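PDB 6IUQ: prolyl 4-hydroxylase from Phytophthora capsici LT1534, which probably hydroxylates proline residues at carbon 4, using an iron(II) centre with 2-oxoglutarate and molecular oxygen as cosubstrates. Local coordinates for residues T117-L120 with Q121-T125; L244-Q248 with S249-D253. All blocks are in the same frame, centred on the assembly; numbering follows the deposited sequence.

Contact 1 (Thr117-Thr125) and contact 2 (Leu244-Asp253) lie in separate parts of one chain. Their centres are 35 Å apart and their nearest atoms about 21 Å apart, so they do not touch. Contact 1 takes in nearly all of helix 118-126, with Thr117 at its N-cap position. The helix packs through its leucines on strand 224-232 of the six-stranded sheet. Contact 2 lies on the surface, in the connection from that same strand to helix 254-262, with its centre 30 Å from the centre of the chain. Neither contact supplies an iron ligand; these are His156, Asp158 and His215. Both contacts are local, between residues close in sequence. Contact 1 is regular alpha helix, while contact 2 is an irregular turn.

Contact 1: T117-L120 with Q121-T125; sequences TELL and QALTT
Leu120 O is gripped twice by Thr124. The backbone N of Thr124 reaches Leu120 O at 2.9 Å. Thr124 OG1 donates to Leu120 O at 2.7 Å from the opposite face of the carbonyl plane. With chi1 at 55°, this hydroxyl sits between its own backbone N and carbonyl carbon and is swung back over the preceding turn. One turn earlier, Gln121 reaches back to Thr117. Its NE2 donates to Thr117 OG1 at 2.8 Å, only 9° out of the amide plane. A water lies at the other end of the amide, 3.0 Å from Gln121 OE1, and also donates to Glu118 OE2. Bonds at both ends should fix the rotation of the amide. Glu118 OE1 is hydrogen-bonded to Ser116 OG. Thr117 holds the N-cap position, but its side chain makes no capping bond.

On the inner side, Leu119 and Leu123 lie side by side and point the same way. Their CD1 atoms are 3.7 Å apart, and both side chains touch Leu231 on strand 224-232. The pattern is that of a short alpha helix with one leucine-lined face, packed against the larger sheet of the double-stranded beta-helix core.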
# COMPACT_ATOMS: atom_id res chain seq x y z
N THR A 117 17.15 7.63 -5.32
CA THR A 117 16.33 7.38 -6.50
C THR A 117 16.43 5.95 -7.00
O THR A 117 16.04 5.66 -8.14
CB THR A 117 16.71 8.29 -7.67
OG1 THR A 117 18.09 8.07 -8.01
CG2 THR A 117 16.47 9.74 -7.33
N GLU A 118 16.97 5.06 -6.17
CA GLU A 118 17.18 3.67 -6.58
C GLU A 118 15.85 3.01 -6.95
O GLU A 118 15.74 2.36 -8.00
CB GLU A 118 17.88 2.88 -5.47
CG GLU A 118 19.41 2.85 -5.64
CD GLU A 118 20.03 4.25 -5.58
OE1 GLU A 118 19.61 5.05 -4.72
OE2 GLU A 118 20.93 4.54 -6.41
N LEU A 119 14.84 3.23 -6.12
CA LEU A 119 13.53 2.68 -6.36
C LEU A 119 12.94 3.22 -7.66
O LEU A 119 12.48 2.45 -8.49
CB LEU A 119 12.63 3.01 -5.17
CG LEU A 119 11.27 2.33 -5.01
CD1 LEU A 119 11.35 0.82 -5.28
CD2 LEU A 119 10.80 2.61 -3.60
N LEU A 120 13.00 4.54 -7.83
CA LEU A 120 12.52 5.17 -9.04
C LEU A 120 13.25 4.65 -10.27
O LEU A 120 12.63 4.42 -11.29
CB LEU A 120 12.67 6.70 -8.95
CG LEU A 120 11.53 7.44 -8.24
CD1 LEU A 120 11.86 8.89 -7.98
CD2 LEU A 120 10.28 7.35 -9.09
N GLN A 121 14.56 4.45 -10.16
CA GLN A 121 15.35 3.99 -11.30
C GLN A 121 14.96 2.57 -11.71
O GLN A 121 14.72 2.32 -12.88
CB GLN A 121 16.86 4.05 -10.99
CG GLN A 121 17.50 5.43 -11.03
CD GLN A 121 18.99 5.41 -10.64
OE1 GLN A 121 19.77 4.58 -11.14
NE2 GLN A 121 19.39 6.31 -9.75
N ALA A 122 14.91 1.65 -10.75
CA ALA A 122 14.58 0.26 -11.06
C ALA A 122 13.22 0.17 -11.68
O ALA A 122 13.06 -0.43 -12.74
CB ALA A 122 14.64 -0.60 -9.82
N LEU A 123 12.23 0.80 -11.05
CA LEU A 123 10.87 0.75 -11.57
C LEU A 123 10.76 1.39 -12.96
O LEU A 123 10.12 0.82 -13.83
CB LEU A 123 9.89 1.41 -10.59
CG LEU A 123 9.70 0.58 -9.30
CD1 LEU A 123 9.05 1.39 -8.18
CD2 LEU A 123 8.92 -0.73 -9.58
N THR A 124 11.38 2.54 -13.18
CA THR A 124 11.26 3.17 -14.49
C THR A 124 12.05 2.39 -15.55
O THR A 124 11.70 2.42 -16.71
CB THR A 124 11.69 4.66 -14.50
OG1 THR A 124 13.01 4.78 -13.98
CG2 THR A 124 10.73 5.50 -13.65
N THR A 125 13.09 1.66 -15.14
CA THR A 125 13.80 0.82 -16.09
C THR A 125 12.94 -0.38 -16.48
O THR A 125 12.75 -0.66 -17.66
CB THR A 125 15.15 0.30 -15.51
OG1 THR A 125 16.08 1.38 -15.40
CG2 THR A 125 15.75 -0.77 -16.42
O HOH W 1 22.04 4.00 -9.23

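Contact 2: L244-Q248 with S249-D253; sequences LRLTQ and SDLAD
Thr247 and Asp250 bond to each other in both directions, an arrangement like a capping box, with one weak half, before a short surface turn of helical phi/psi. The turn lacks the regular bonds of an alpha helix. Its backbone bonds run between residues three apart, as in Leu251 N to Gln248 O at 3.2 Å. The firm half of the box is Thr247 N to Asp250 OD2, at 2.8 Å. The donor approaches from above the carboxylate plane, 38° out of it. The return bond, Asp250 N to Thr247 OG1, is long and weak at 3.5 Å. Asp250 N also bonds Thr247 O weakly, at 3.2 Å.

Asp250 has CG anti to its carbonyl carbon (chi1 -68°), which turns the carboxylate back toward Thr247. Thr247 OG1 stands between its own N and carbonyl carbon (chi1 62°). From there Thr247 OG1 also donates a weak bond to Asp250 OD2, at 2.9 Å. The same OD2 forms a salt bridge with Arg260 of helix 254-262. Arg260 also bonds Arg245 O, so it links both the extended run and the turn to helix 254-262.

Leu246 crosses the Asp250 side chain and also touches Trp254. Leu251 lays its CG against Gln248 O. The closest side-chain approach of Leu246 to Asp250 is CD1 to CB, at 3.7 Å.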
# COMPACT_ATOMS: atom_id res chain seq x y z
N LEU A 244 -14.49 -0.88 -18.75
CA LEU A 244 -14.22 -2.29 -18.95
C LEU A 244 -14.54 -2.69 -20.38
O LEU A 244 -15.54 -2.22 -20.93
CB LEU A 244 -15.07 -3.14 -18.00
CG LEU A 244 -14.47 -3.64 -16.70
CD1 LEU A 244 -15.47 -4.56 -16.04
CD2 LEU A 244 -13.15 -4.35 -17.00
N ARG A 245 -13.74 -3.55 -20.99
CA ARG A 245 -14.09 -4.07 -22.31
C ARG A 245 -14.69 -5.46 -22.19
O ARG A 245 -14.14 -6.30 -21.49
CB ARG A 245 -12.89 -4.14 -23.25
CG ARG A 245 -11.98 -2.92 -23.26
CD ARG A 245 -11.03 -2.94 -24.48
NE ARG A 245 -10.25 -4.18 -24.64
CZ ARG A 245 -9.15 -4.47 -23.94
NH1 ARG A 245 -8.73 -3.64 -23.00
NH2 ARG A 245 -8.49 -5.60 -24.16
N LEU A 246 -15.79 -5.69 -22.89
CA LEU A 246 -16.25 -7.04 -23.19
C LEU A 246 -16.01 -7.35 -24.67
O LEU A 246 -16.54 -6.66 -25.54
CB LEU A 246 -17.73 -7.23 -22.85
CG LEU A 246 -18.25 -8.61 -23.26
CD1 LEU A 246 -17.55 -9.70 -22.45
CD2 LEU A 246 -19.77 -8.74 -23.14
N THR A 247 -15.24 -8.39 -24.95
CA THR A 247 -14.86 -8.68 -26.31
C THR A 247 -15.45 -10.02 -26.72
O THR A 247 -15.89 -10.78 -25.88
CB THR A 247 -13.32 -8.72 -26.47
OG1 THR A 247 -12.79 -9.77 -25.65
CG2 THR A 247 -12.71 -7.41 -26.05
N GLN A 248 -15.40 -10.32 -28.02
CA GLN A 248 -15.91 -11.58 -28.54
C GLN A 248 -15.15 -12.79 -27.99
O GLN A 248 -15.76 -13.83 -27.71
CB GLN A 248 -15.86 -11.57 -30.07
CG GLN A 248 -16.28 -12.88 -30.74
CD GLN A 248 -16.45 -12.73 -32.25
OE1 GLN A 248 -16.33 -11.63 -32.81
NE2 GLN A 248 -16.72 -13.85 -32.91
N SER A 249 -13.83 -12.66 -27.84
CA SER A 249 -12.98 -13.72 -27.26
C SER A 249 -13.34 -14.05 -25.81
O SER A 249 -13.14 -15.18 -25.36
CB SER A 249 -11.50 -13.32 -27.31
OG SER A 249 -11.22 -12.51 -28.44
N ASP A 250 -13.83 -13.05 -25.08
CA ASP A 250 -14.22 -13.26 -23.69
C ASP A 250 -15.32 -14.30 -23.57
O ASP A 250 -15.36 -15.05 -22.60
CB ASP A 250 -14.67 -11.96 -23.05
CG ASP A 250 -13.54 -10.97 -22.88
OD1 ASP A 250 -12.39 -11.41 -22.69
OD2 ASP A 250 -13.81 -9.75 -22.94
N LEU A 251 -16.19 -14.35 -24.58
CA LEU A 251 -17.33 -15.25 -24.56
C LEU A 251 -16.90 -16.70 -24.42
O LEU A 251 -17.64 -17.50 -23.88
CB LEU A 251 -18.15 -15.08 -25.84
CG LEU A 251 -18.66 -13.66 -26.09
CD1 LEU A 251 -19.67 -13.67 -27.23
CD2 LEU A 251 -19.25 -13.02 -24.83
N ALA A 252 -15.70 -17.03 -24.90
CA ALA A 252 -15.20 -18.41 -24.82
C ALA A 252 -14.06 -18.54 -23.81
O ALA A 252 -13.46 -19.61 -23.70
CB ALA A 252 -14.74 -18.88 -26.19
N ASP A 253 -13.79 -17.46 -23.08
CA ASP A 253 -12.65 -17.37 -22.16
C ASP A 253 -12.89 -16.27 -21.14
O ASP A 253 -12.27 -15.20 -21.21
CB ASP A 253 -11.34 -17.10 -22.94
CG ASP A 253 -10.12 -16.91 -22.02
OD1 ASP A 253 -10.09 -17.48 -20.90
OD2 ASP A 253 -9.17 -16.19 -22.42